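Local coordinates for protein abietadiene synthase, chloroplastic (Abies grandis, PDB 3S9V) that belongs to the terpene synthase family, as a largely helical plant enzyme that pairs an N-terminal terpene synthase domain with a metal-binding domain, at residues 220-223 / 227-230; 295-300 / 331-336; 445-448 / 452-455; 518-523 / 740-745; 535-540 / 551-556. All blocks are in the same frame, centred on the assembly; numbering follows the deposited sequence.

Contact 1: 220-223 / 227-230; sequences KLQS and SFLS
Gln222 and Phe228 frame what looks like a variant of the QW motif of terpene cyclases (Gln-X-X-X-Gly-X-Trp), in which the glutamine packs against the closing ring; here phenylalanine takes the last place. The loop between helix 215-219 and helix 232-242 doubles back to bring the two together.

The apolar part is a CH-pi contact: Gln222 CA sits over one face of the Phe228 ring, 4.2 Å from its centroid. Gln222 CB approaches the rim, 3.7 Å from Phe228 CZ. With CG anti to the backbone N (chi1 177°) and the chain extended beyond it, the amide is carried along the same ring, and Gln222 NE2 comes to 3.9 Å from Phe228 CE2. The amide plane is turned only 32° against the ring. Asn244 OD1 and Gly226 O both accept hydrogen bonds from NE2, which fixes the end of the chain, while Val238 and Cys247 from the two following helices also touch Phe228.

Direct hydrogen bonding closes the turn. Ser223 N donates to Ser227 O at 2.7 Å, with a C=O...N angle of 170°. Ser223 OG also lies near this carbonyl, though its position is less certain. One step further, Ser227 OG accepts from Ser230 N at 2.9 Å in an ST motif.

A water completes the crossing between the arms. It accepts from Leu229 N at 2.8 Å and donates to Leu221 O at 2.9 Å.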
# COMPACT_ATOMS: atom_id res chain seq x y z
N LYS A 220 -30.77 -11.83 17.92
CA LYS A 220 -31.09 -10.81 16.93
C LYS A 220 -29.84 -10.28 16.26
O LYS A 220 -29.92 -9.61 15.23
CB LYS A 220 -31.82 -9.64 17.58
CG LYS A 220 -33.01 -10.01 18.45
CD LYS A 220 -33.71 -8.75 18.94
CE LYS A 220 -34.77 -9.05 19.99
NZ LYS A 220 -35.54 -7.82 20.36
N LEU A 221 -28.68 -10.57 16.84
CA LEU A 221 -27.42 -10.09 16.30
C LEU A 221 -26.66 -11.18 15.54
O LEU A 221 -25.48 -11.02 15.23
CB LEU A 221 -26.57 -9.52 17.43
CG LEU A 221 -27.30 -8.47 18.27
CD1 LEU A 221 -26.39 -7.97 19.39
CD2 LEU A 221 -27.74 -7.31 17.38
N GLN A 222 -27.34 -12.28 15.25
CA GLN A 222 -26.74 -13.39 14.52
C GLN A 222 -26.35 -12.94 13.11
O GLN A 222 -26.98 -12.05 12.55
CB GLN A 222 -27.74 -14.55 14.46
CG GLN A 222 -27.29 -15.77 13.68
CD GLN A 222 -28.24 -16.95 13.88
OE1 GLN A 222 -29.45 -16.81 13.75
NE2 GLN A 222 -27.68 -18.11 14.18
N SER A 223 -25.32 -13.56 12.53
CA SER A 223 -24.87 -13.22 11.18
C SER A 223 -25.77 -13.84 10.13
O SER A 223 -26.54 -14.74 10.44
CB SER A 223 -23.43 -13.71 10.97
OG SER A 223 -22.59 -13.31 12.03
N SER A 227 -23.48 -17.41 11.85
CA SER A 227 -22.40 -17.34 12.83
C SER A 227 -22.58 -16.14 13.72
O SER A 227 -23.42 -15.27 13.48
CB SER A 227 -21.05 -17.20 12.14
OG SER A 227 -20.74 -15.83 11.92
N PHE A 228 -21.77 -16.10 14.77
CA PHE A 228 -21.76 -14.97 15.68
C PHE A 228 -20.36 -14.39 15.50
O PHE A 228 -19.37 -14.95 15.96
CB PHE A 228 -22.07 -15.44 17.10
CG PHE A 228 -23.54 -15.60 17.36
CD1 PHE A 228 -24.31 -14.52 17.79
CD2 PHE A 228 -24.19 -16.80 17.06
CE1 PHE A 228 -25.69 -14.62 17.92
CE2 PHE A 228 -25.58 -16.92 17.18
CZ PHE A 228 -26.33 -15.82 17.61
N LEU A 229 -20.32 -13.29 14.75
CA LEU A 229 -19.09 -12.59 14.39
C LEU A 229 -18.01 -13.51 13.83
O LEU A 229 -16.82 -13.34 14.12
CB LEU A 229 -18.54 -11.79 15.58
CG LEU A 229 -18.39 -10.34 15.10
CD1 LEU A 229 -19.41 -9.49 15.80
CD2 LEU A 229 -16.99 -9.84 15.34
N SER A 230 -18.45 -14.47 13.04
CA SER A 230 -17.61 -15.45 12.35
C SER A 230 -16.82 -16.42 13.22
O SER A 230 -16.01 -17.19 12.70
CB SER A 230 -16.64 -14.73 11.40
OG SER A 230 -15.53 -14.20 12.09
O HOH W 1 -22.82 -11.94 14.53

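Contact 2: 295-300 / 331-336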
# COMPACT_ATOMS: atom_id res chain seq x y z
N GLU A 295 -9.83 -10.99 -11.46
CA GLU A 295 -10.82 -11.94 -10.98
C GLU A 295 -11.07 -11.80 -9.47
O GLU A 295 -12.20 -11.93 -9.00
CB GLU A 295 -10.37 -13.37 -11.30
CG GLU A 295 -11.51 -14.36 -11.52
CD GLU A 295 -11.01 -15.74 -11.96
OE1 GLU A 295 -10.43 -16.47 -11.13
OE2 GLU A 295 -11.20 -16.09 -13.15
N ALA A 296 -10.02 -11.53 -8.71
CA ALA A 296 -10.13 -11.38 -7.27
C ALA A 296 -10.84 -10.09 -6.87
O ALA A 296 -11.66 -10.09 -5.94
CB ALA A 296 -8.73 -11.43 -6.65
N LEU A 297 -10.53 -8.99 -7.54
CA LEU A 297 -11.15 -7.70 -7.24
C LEU A 297 -12.62 -7.64 -7.67
O LEU A 297 -13.42 -6.97 -7.02
CB LEU A 297 -10.35 -6.56 -7.87
CG LEU A 297 -8.94 -6.35 -7.30
CD1 LEU A 297 -8.28 -5.19 -8.02
CD2 LEU A 297 -9.01 -6.05 -5.79
N ASP A 298 -12.97 -8.32 -8.77
CA ASP A 298 -14.36 -8.35 -9.22
C ASP A 298 -15.19 -9.00 -8.10
O ASP A 298 -16.30 -8.56 -7.79
CB ASP A 298 -14.53 -9.19 -10.50
CG ASP A 298 -14.08 -8.46 -11.76
OD1 ASP A 298 -14.06 -7.20 -11.76
OD2 ASP A 298 -13.78 -9.14 -12.76
N TYR A 299 -14.63 -10.05 -7.52
CA TYR A 299 -15.28 -10.78 -6.44
C TYR A 299 -15.51 -9.86 -5.25
O TYR A 299 -16.62 -9.75 -4.74
CB TYR A 299 -14.42 -11.97 -6.02
CG TYR A 299 -15.01 -12.77 -4.88
CD1 TYR A 299 -15.85 -13.87 -5.12
CD2 TYR A 299 -14.73 -12.43 -3.55
CE1 TYR A 299 -16.39 -14.61 -4.06
CE2 TYR A 299 -15.27 -13.16 -2.49
CZ TYR A 299 -16.09 -14.25 -2.75
OH TYR A 299 -16.60 -14.98 -1.70
N VAL A 300 -14.44 -9.19 -4.81
CA VAL A 300 -14.56 -8.29 -3.67
C VAL A 300 -15.56 -7.18 -3.92
O VAL A 300 -16.36 -6.84 -3.04
CB VAL A 300 -13.20 -7.66 -3.30
CG1 VAL A 300 -13.38 -6.65 -2.16
CG2 VAL A 300 -12.23 -8.77 -2.89
N ARG A 331 -10.39 1.47 -5.82
CA ARG A 331 -10.37 2.77 -6.45
C ARG A 331 -9.27 2.83 -7.50
O ARG A 331 -9.52 3.26 -8.64
CB ARG A 331 -10.13 3.88 -5.42
CG ARG A 331 -9.66 5.19 -6.04
CD ARG A 331 -9.82 6.35 -5.09
NE ARG A 331 -11.23 6.70 -4.94
CZ ARG A 331 -11.67 7.70 -4.19
NH1 ARG A 331 -12.97 7.95 -4.12
NH2 ARG A 331 -10.81 8.44 -3.50
N LEU A 332 -8.07 2.41 -7.14
CA LEU A 332 -6.97 2.45 -8.10
C LEU A 332 -7.24 1.58 -9.31
O LEU A 332 -6.74 1.86 -10.40
CB LEU A 332 -5.65 2.06 -7.43
CG LEU A 332 -5.09 3.09 -6.45
CD1 LEU A 332 -3.86 2.55 -5.75
CD2 LEU A 332 -4.75 4.38 -7.19
N HIS A 333 -8.02 0.52 -9.14
CA HIS A 333 -8.31 -0.36 -10.28
C HIS A 333 -9.56 -0.01 -11.09
O HIS A 333 -10.05 -0.84 -11.85
CB HIS A 333 -8.35 -1.81 -9.82
CG HIS A 333 -7.00 -2.38 -9.52
ND1 HIS A 333 -6.34 -3.21 -10.39
CD2 HIS A 333 -6.16 -2.18 -8.48
CE1 HIS A 333 -5.15 -3.50 -9.90
NE2 HIS A 333 -5.02 -2.88 -8.74
N GLY A 334 -10.07 1.21 -10.90
CA GLY A 334 -11.22 1.67 -11.67
C GLY A 334 -12.64 1.33 -11.22
O GLY A 334 -13.58 1.56 -11.98
N TYR A 335 -12.79 0.80 -10.02
CA TYR A 335 -14.11 0.45 -9.51
C TYR A 335 -14.79 1.68 -8.92
O TYR A 335 -14.12 2.60 -8.45
CB TYR A 335 -13.98 -0.65 -8.46
CG TYR A 335 -13.54 -1.98 -9.04
CD1 TYR A 335 -14.47 -2.88 -9.57
CD2 TYR A 335 -12.19 -2.32 -9.10
CE1 TYR A 335 -14.06 -4.09 -10.14
CE2 TYR A 335 -11.77 -3.52 -9.67
CZ TYR A 335 -12.71 -4.40 -10.19
OH TYR A 335 -12.28 -5.59 -10.74
N ASN A 336 -16.12 1.70 -8.97
CA ASN A 336 -16.87 2.83 -8.45
C ASN A 336 -17.16 2.67 -6.98
O ASN A 336 -18.23 2.21 -6.59
CB ASN A 336 -18.18 3.03 -9.22
CG ASN A 336 -19.01 4.19 -8.66
OD1 ASN A 336 -18.47 5.11 -8.05
ND2 ASN A 336 -20.32 4.15 -8.89
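Leu297 of helix 290-301 leans on two aromatic residues, His333 and Tyr335, that follow the end of helix 320-332. Traced outward, Leu297 CB already touches the phenol, 3.8 Å from Tyr335 CE2 and 3.6 Å from Tyr335 OH, approaching the ring obliquely. CG stands anti to the carbonyl carbon (chi1 -66°), and the branch beyond it carries CD1 over one face of the imidazole. Leu297 CD1 lies 3.4 Å from His333 CG and 3.6 Å from the ring centroid, 18° off the normal, a close CH-pi contact displaced toward the rim. Ile329 and Leu330 also pack against the leucine, while the imidazole has its NE2 hydrogen-bonded to Glu281.

The neighbouring residue supplies the polar half. Tyr335 OH donates to Asp298 OD1 at 2.6 Å. The acceptor lies in the plane of the phenol at its edge, yet the hydroxyl reaches the carboxylate from above its plane, 49° out of it. Asp298 OD2 forms a salt bridge with Lys294, so the two oxygens have different partners, and this positive charge would probably temper the acceptor strength of the group.

Gly334, with positive phi, is the C-prime residue of a Schellman motif that ends helix 320-332; the chain turned by it brings Tyr335 to helix 290-301 beside His333. The arrangement is a helix C-terminus docked on an adjacent helix within an alpha-helical terpene synthase domain.

Contact 3: 445-448 / 452-455; sequences DVWL and VYMM
A short beta hairpin joins strands 447-448 and 452-453, and Trp447 and Tyr453 form its antiparallel hydrogen-bonded pair. Trp447 N donates to Tyr453 O at 2.8 Å, and Tyr453 N returns the bond to Trp447 O at 2.9 Å. Beyond the paired residues a water takes over, bridging Asp445 O and Met455 N where the two arms have spread.

On the face that carries Trp447 and Tyr453, the tyrosine has CG between its backbone N and carbonyl carbon (chi1 65°), which swings the ring across the neighbouring strand. Trp447 CB consequently lies over one face of that ring, 3.5 Å from the centroid and 17° off the normal. The indole itself meets the phenol obliquely, with its five-membered ring inclined by 31°. Outside the hairpin, His265 meets Tyr453 and Phe271 meets Trp447, each edge-to-face. A second water joins the tyrosine OH to Leu448 O, the latter at a long 3.3 Å.

The face bearing Leu448 and Val452, a non-hydrogen-bonded pair, is aliphatic: Leu448 CD1 is 4.1 Å from Val452 CG2, and Val446 CB is 3.9 Å from Val452 CG1. Asp103 and Asn53 accept from the backbone N of Val452 and Met454, tying the returning strand to earlier parts of the chain. The whole is a tight two-stranded antiparallel hairpin with cross-strand aromatic packing, set within an otherwise helical fold.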
# COMPACT_ATOMS: atom_id res chain seq x y z
N ASP A 445 5.17 -14.55 8.69
CA ASP A 445 4.50 -13.87 9.79
C ASP A 445 3.23 -14.65 10.11
O ASP A 445 2.65 -15.29 9.24
CB ASP A 445 4.09 -12.44 9.40
CG ASP A 445 5.27 -11.48 9.34
OD1 ASP A 445 6.20 -11.59 10.17
OD2 ASP A 445 5.26 -10.58 8.46
N VAL A 446 2.82 -14.61 11.37
CA VAL A 446 1.60 -15.26 11.80
C VAL A 446 0.64 -14.13 12.15
O VAL A 446 1.03 -12.97 12.10
CB VAL A 446 1.81 -16.16 13.03
CG1 VAL A 446 2.48 -17.46 12.61
CG2 VAL A 446 2.65 -15.43 14.07
N TRP A 447 -0.59 -14.47 12.50
CA TRP A 447 -1.58 -13.46 12.83
C TRP A 447 -2.20 -13.79 14.17
O TRP A 447 -2.25 -14.95 14.57
CB TRP A 447 -2.65 -13.39 11.74
CG TRP A 447 -2.07 -13.19 10.35
CD1 TRP A 447 -1.33 -14.08 9.63
CD2 TRP A 447 -2.13 -11.99 9.56
NE1 TRP A 447 -0.92 -13.51 8.45
CE2 TRP A 447 -1.39 -12.23 8.38
CE3 TRP A 447 -2.73 -10.73 9.74
CZ2 TRP A 447 -1.24 -11.26 7.38
CZ3 TRP A 447 -2.58 -9.77 8.75
CH2 TRP A 447 -1.83 -10.04 7.58
N LEU A 448 -2.69 -12.76 14.86
CA LEU A 448 -3.30 -12.95 16.17
C LEU A 448 -4.79 -12.67 16.20
O LEU A 448 -5.24 -11.56 15.95
CB LEU A 448 -2.59 -12.07 17.21
CG LEU A 448 -2.94 -12.36 18.67
CD1 LEU A 448 -2.70 -13.84 18.97
CD2 LEU A 448 -2.10 -11.49 19.60
N VAL A 452 -3.63 -17.98 17.58
CA VAL A 452 -2.63 -17.63 16.57
C VAL A 452 -3.04 -18.36 15.29
O VAL A 452 -3.30 -19.57 15.31
CB VAL A 452 -1.22 -18.11 16.96
CG1 VAL A 452 -0.29 -17.96 15.77
CG2 VAL A 452 -0.69 -17.27 18.12
N TYR A 453 -3.13 -17.64 14.18
CA TYR A 453 -3.50 -18.27 12.93
C TYR A 453 -2.56 -17.87 11.80
O TYR A 453 -1.79 -16.92 11.94
CB TYR A 453 -4.97 -17.97 12.59
CG TYR A 453 -5.29 -16.52 12.29
CD1 TYR A 453 -5.47 -16.09 10.98
CD2 TYR A 453 -5.45 -15.59 13.31
CE1 TYR A 453 -5.81 -14.77 10.70
CE2 TYR A 453 -5.79 -14.25 13.03
CZ TYR A 453 -5.97 -13.86 11.72
OH TYR A 453 -6.33 -12.56 11.39
N MET A 454 -2.61 -18.61 10.70
CA MET A 454 -1.73 -18.35 9.57
C MET A 454 -2.51 -18.19 8.27
O MET A 454 -3.50 -18.88 8.05
CB MET A 454 -0.74 -19.51 9.43
CG MET A 454 -0.17 -19.98 10.77
SD MET A 454 0.91 -21.41 10.62
CE MET A 454 -0.04 -22.45 9.53
N MET A 455 -2.05 -17.28 7.42
CA MET A 455 -2.71 -17.07 6.15
C MET A 455 -1.73 -17.35 5.02
O MET A 455 -1.05 -16.44 4.54
CB MET A 455 -3.25 -15.64 6.06
CG MET A 455 -4.70 -15.55 5.58
SD MET A 455 -5.92 -16.10 6.79
CE MET A 455 -5.63 -14.98 7.91
O HOH W 2 0.77 -16.62 8.11
O HOH W 3 -7.54 -11.47 13.61

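Contact 4: 518-523 / 740-745; sequences PEFSKC and PDIYKR
The phenyl ring of Phe520 takes the CD1 methyl of Ile742 on one face, while Arg745 comes up obliquely near CE2. Ile742 CD1 stands 3.8 Å from the ring centroid, 20° off the normal and displaced toward the rim, with its shortest approach of 3.6 Å to Phe520 CZ. The two side chains arrive from opposite directions. In the isoleucine, CG1 anti to its backbone N (chi1 -176°) directs the ethyl branch across to the ring, and CD1 is the atom that lands on it. Its CG2 meanwhile rests over a face of the next residue, Tyr743, whose ring has Pro740 CB at its edge.

Arg745 adds a looser contact: Arg745 NH1 is 4.1 Å from Phe520 CE2, and the guanidinium plane is turned 83° against the ring. The guanidinium has its polar partners in the chain just ahead of Phe520: NH1 makes a salt bridge to Glu517 and NH2 donates to Phe514 O.

The N-terminal part of helix 741-757 is thereby joined to the start of helix 521-541 in two ways. A methyl-on-ring contact supplies the direct packing; the arginine is anchored by charge and a carbonyl beside the phenylalanine, so electrostatics probably reinforce this small interface near the surface.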
# COMPACT_ATOMS: atom_id res chain seq x y z
N PRO A 518 11.02 -4.47 -18.75
CA PRO A 518 11.98 -4.66 -19.84
C PRO A 518 11.42 -4.21 -21.20
O PRO A 518 12.17 -3.78 -22.08
CB PRO A 518 12.24 -6.17 -19.81
CG PRO A 518 12.09 -6.50 -18.35
CD PRO A 518 10.84 -5.71 -17.98
N GLU A 519 10.10 -4.30 -21.36
CA GLU A 519 9.43 -3.93 -22.60
C GLU A 519 9.51 -2.44 -22.94
O GLU A 519 9.37 -2.05 -24.09
CB GLU A 519 7.96 -4.32 -22.56
CG GLU A 519 7.69 -5.74 -22.08
CD GLU A 519 7.18 -5.79 -20.65
OE1 GLU A 519 6.01 -5.41 -20.42
OE2 GLU A 519 7.96 -6.21 -19.75
N PHE A 520 9.72 -1.61 -21.92
CA PHE A 520 9.78 -0.17 -22.11
C PHE A 520 11.20 0.40 -22.10
O PHE A 520 11.43 1.52 -21.66
CB PHE A 520 8.94 0.52 -21.02
CG PHE A 520 7.50 0.07 -20.97
CD1 PHE A 520 6.65 0.26 -22.06
CD2 PHE A 520 6.99 -0.54 -19.82
CE1 PHE A 520 5.30 -0.15 -22.01
CE2 PHE A 520 5.64 -0.95 -19.76
CZ PHE A 520 4.80 -0.76 -20.85
N SER A 521 12.16 -0.38 -22.60
CA SER A 521 13.54 0.07 -22.63
C SER A 521 13.72 1.29 -23.55
O SER A 521 14.43 2.23 -23.21
CB SER A 521 14.45 -1.08 -23.11
OG SER A 521 13.94 -1.67 -24.30
N LYS A 522 13.05 1.27 -24.70
CA LYS A 522 13.14 2.36 -25.66
C LYS A 522 12.51 3.63 -25.11
O LYS A 522 13.05 4.72 -25.30
CB LYS A 522 12.44 1.97 -26.97
CG LYS A 522 12.86 2.84 -28.14
CD LYS A 522 14.35 2.68 -28.38
CE LYS A 522 14.86 3.63 -29.44
NZ LYS A 522 16.34 3.51 -29.62
N CYS A 523 11.38 3.50 -24.43
CA CYS A 523 10.71 4.65 -23.85
C CYS A 523 11.61 5.26 -22.78
O CYS A 523 11.69 6.47 -22.64
CB CYS A 523 9.36 4.24 -23.22
SG CYS A 523 8.36 5.61 -22.57
N PRO A 740 -5.23 4.76 -21.99
CA PRO A 740 -4.41 3.55 -21.80
C PRO A 740 -3.46 3.75 -20.61
O PRO A 740 -2.83 4.79 -20.46
CB PRO A 740 -3.68 3.42 -23.13
CG PRO A 740 -4.66 3.98 -24.11
CD PRO A 740 -5.18 5.22 -23.39
N ASP A 741 -3.38 2.72 -19.76
CA ASP A 741 -2.57 2.73 -18.55
C ASP A 741 -1.16 3.32 -18.66
O ASP A 741 -0.76 4.15 -17.83
CB ASP A 741 -2.46 1.30 -18.00
CG ASP A 741 -2.05 1.27 -16.54
OD1 ASP A 741 -2.79 1.82 -15.69
OD2 ASP A 741 -0.98 0.69 -16.23
N ILE A 742 -0.41 2.90 -19.68
CA ILE A 742 0.96 3.37 -19.86
C ILE A 742 1.08 4.89 -19.97
O ILE A 742 2.04 5.47 -19.47
CB ILE A 742 1.63 2.70 -21.09
CG1 ILE A 742 3.10 3.14 -21.19
CG2 ILE A 742 0.89 3.08 -22.35
CD1 ILE A 742 3.96 2.68 -20.03
N TYR A 743 0.11 5.54 -20.62
CA TYR A 743 0.17 6.99 -20.77
C TYR A 743 -0.18 7.70 -19.46
O TYR A 743 0.35 8.77 -19.17
CB TYR A 743 -0.76 7.44 -21.90
CG TYR A 743 -0.43 6.78 -23.23
CD1 TYR A 743 -1.22 5.74 -23.73
CD2 TYR A 743 0.70 7.15 -23.96
CE1 TYR A 743 -0.90 5.10 -24.93
CE2 TYR A 743 1.03 6.51 -25.16
CZ TYR A 743 0.22 5.48 -25.64
OH TYR A 743 0.53 4.83 -26.81
N LYS A 744 -1.06 7.08 -18.66
CA LYS A 744 -1.42 7.65 -17.37
C LYS A 744 -0.23 7.57 -16.42
O LYS A 744 -0.04 8.45 -15.58
CB LYS A 744 -2.64 6.91 -16.77
CG LYS A 744 -3.89 7.14 -17.59
CD LYS A 744 -5.16 6.97 -16.79
CE LYS A 744 -5.44 5.53 -16.45
NZ LYS A 744 -6.72 5.45 -15.67
N ARG A 745 0.57 6.52 -16.55
CA ARG A 745 1.75 6.35 -15.72
C ARG A 745 2.81 7.38 -16.12
O ARG A 745 3.47 7.98 -15.26
CB ARG A 745 2.32 4.93 -15.87
CG ARG A 745 1.43 3.83 -15.28
CD ARG A 745 1.91 2.43 -15.68
NE ARG A 745 3.27 2.16 -15.24
CZ ARG A 745 3.99 1.12 -15.64
NH1 ARG A 745 3.49 0.24 -16.49
NH2 ARG A 745 5.23 0.96 -15.18

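Contact 5: 535-540 / 551-556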
# COMPACT_ATOMS: atom_id res chain seq x y z
N VAL A 535 17.09 19.96 -19.73
CA VAL A 535 17.99 20.52 -18.72
C VAL A 535 19.04 21.39 -19.39
O VAL A 535 19.31 22.51 -18.95
CB VAL A 535 18.70 19.42 -17.91
CG1 VAL A 535 19.89 19.99 -17.15
CG2 VAL A 535 17.71 18.80 -16.94
N ILE A 536 19.64 20.87 -20.46
CA ILE A 536 20.67 21.56 -21.22
C ILE A 536 20.14 22.86 -21.83
O ILE A 536 20.76 23.92 -21.71
CB ILE A 536 21.21 20.66 -22.37
CG1 ILE A 536 22.01 19.49 -21.79
CG2 ILE A 536 22.08 21.46 -23.32
CD1 ILE A 536 22.44 18.47 -22.84
N LEU A 537 18.98 22.78 -22.49
CA LEU A 537 18.39 23.96 -23.11
C LEU A 537 17.89 24.94 -22.05
O LEU A 537 17.90 26.15 -22.26
CB LEU A 537 17.24 23.54 -24.05
CG LEU A 537 17.69 22.68 -25.23
CD1 LEU A 537 16.52 22.43 -26.17
CD2 LEU A 537 18.81 23.37 -25.97
N ASP A 538 17.47 24.41 -20.91
CA ASP A 538 17.01 25.26 -19.82
C ASP A 538 18.17 26.14 -19.38
O ASP A 538 18.00 27.34 -19.15
CB ASP A 538 16.53 24.41 -18.64
CG ASP A 538 15.81 25.23 -17.60
OD1 ASP A 538 15.54 24.69 -16.51
OD2 ASP A 538 15.51 26.41 -17.87
N ASP A 539 19.36 25.54 -19.25
CA ASP A 539 20.54 26.30 -18.84
C ASP A 539 20.94 27.27 -19.95
O ASP A 539 21.33 28.41 -19.69
CB ASP A 539 21.71 25.36 -18.52
CG ASP A 539 21.46 24.48 -17.30
OD1 ASP A 539 20.79 24.94 -16.35
OD2 ASP A 539 21.94 23.32 -17.30
N LEU A 540 20.84 26.81 -21.19
CA LEU A 540 21.20 27.64 -22.34
C LEU A 540 20.35 28.91 -22.37
O LEU A 540 20.88 30.01 -22.39
CB LEU A 540 21.00 26.86 -23.64
CG LEU A 540 21.57 27.56 -24.87
CD1 LEU A 540 23.10 27.63 -24.74
CD2 LEU A 540 21.18 26.81 -26.14
N LYS A 551 17.44 33.25 -30.31
CA LYS A 551 16.53 33.25 -31.44
C LYS A 551 17.05 32.38 -32.60
O LYS A 551 16.26 31.86 -33.39
CB LYS A 551 16.31 34.68 -31.93
CG LYS A 551 15.24 34.76 -32.99
CD LYS A 551 15.16 36.14 -33.62
CE LYS A 551 14.22 36.10 -34.81
NZ LYS A 551 14.61 35.03 -35.78
N LEU A 552 18.36 32.23 -32.70
CA LEU A 552 18.93 31.40 -33.75
C LEU A 552 18.59 29.94 -33.45
O LEU A 552 18.26 29.18 -34.36
CB LEU A 552 20.45 31.56 -33.81
CG LEU A 552 21.02 32.95 -34.10
CD1 LEU A 552 22.53 32.90 -33.93
CD2 LEU A 552 20.64 33.41 -35.50
N PHE A 553 18.66 29.57 -32.18
CA PHE A 553 18.34 28.20 -31.79
C PHE A 553 16.86 27.92 -32.08
O PHE A 553 16.52 26.93 -32.73
CB PHE A 553 18.64 27.98 -30.30
CG PHE A 553 18.75 26.52 -29.91
CD1 PHE A 553 17.60 25.75 -29.70
CD2 PHE A 553 20.00 25.92 -29.75
CE1 PHE A 553 17.70 24.40 -29.35
CE2 PHE A 553 20.11 24.57 -29.40
CZ PHE A 553 18.96 23.81 -29.20
N THR A 554 15.99 28.81 -31.61
CA THR A 554 14.56 28.65 -31.83
C THR A 554 14.24 28.56 -33.32
O THR A 554 13.43 27.72 -33.74
CB THR A 554 13.77 29.83 -31.20
OG1 THR A 554 14.10 29.92 -29.81
CG2 THR A 554 12.28 29.61 -31.34
N GLU A 555 14.87 29.42 -34.11
CA GLU A 555 14.66 29.45 -35.55
C GLU A 555 15.20 28.18 -36.22
O GLU A 555 14.61 27.68 -37.18
CB GLU A 555 15.35 30.67 -36.16
CG GLU A 555 15.29 30.73 -37.69
CD GLU A 555 13.93 31.16 -38.20
OE1 GLU A 555 12.91 30.54 -37.84
OE2 GLU A 555 13.88 32.14 -38.98
N SER A 556 16.32 27.68 -35.72
CA SER A 556 16.92 26.48 -36.27
C SER A 556 15.95 25.32 -36.12
O SER A 556 15.76 24.53 -37.05
CB SER A 556 18.23 26.13 -35.55
OG SER A 556 19.22 27.13 -35.75
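Between the segments 535-540 and 551-556 the nearest CA atoms are those of Leu537 and Phe553, 9.7 Å apart, so side chains alone bridge the gap. Phe553 has CG anti to its backbone N (chi1 -162°), which extends the ring toward two leucines one turn apart. Both methyls of Leu537 come from one side of the ring near its far end, CD2 3.3 Å from Phe553 CZ and CD1 3.9 Å from Phe553 CE1. Leu540 comes from the same side, nearer the opposite rim, its CD2 3.9 Å from Phe553 CD2. The two CD2 methyls meet the ring obliquely, and the ring also meets Phe576 of helix 570-594 edge-to-face. Leu537 in turn packs on Trp606 and Leu610 of helix 599-621, extending the apolar layer through several helices.

Behind the phenylalanine, Leu552 O receives two donors from Ser556, the backbone N at 2.8 Å and OG at 2.7 Å, which reach it from opposite faces of its plane.

Asp538 and Asp539, between the two leucines, open a DDXXD sequence, the motif that binds metal in class I terpene synthases and probably does so here. The contact is helix-on-helix packing behind that motif, in the alpha-helical class I terpene synthase fold.

How the contacts relate
The five contacts are spread along an elongated helical chain, from contact 1 to contact 5, whose centres lie 71 Å apart. Contacts 1 and 3, 23 Å apart between centres, are linked through His265, which touches Ser230 of the first and Tyr453 of the second. Contact 2 lies at the C-terminal end of helix 320-332, whose start overlaps a DXDD sequence, as in class II terpene cyclases; its nearest atoms are about 6 Å from contact 4. Contacts 4 and 5 both use helix 521-541: one lies at its beginning, the other at the end that carries the DDXXD sequence, 28 Å away between centres, with contact 5 nested inside the long loop that contact 4 closes.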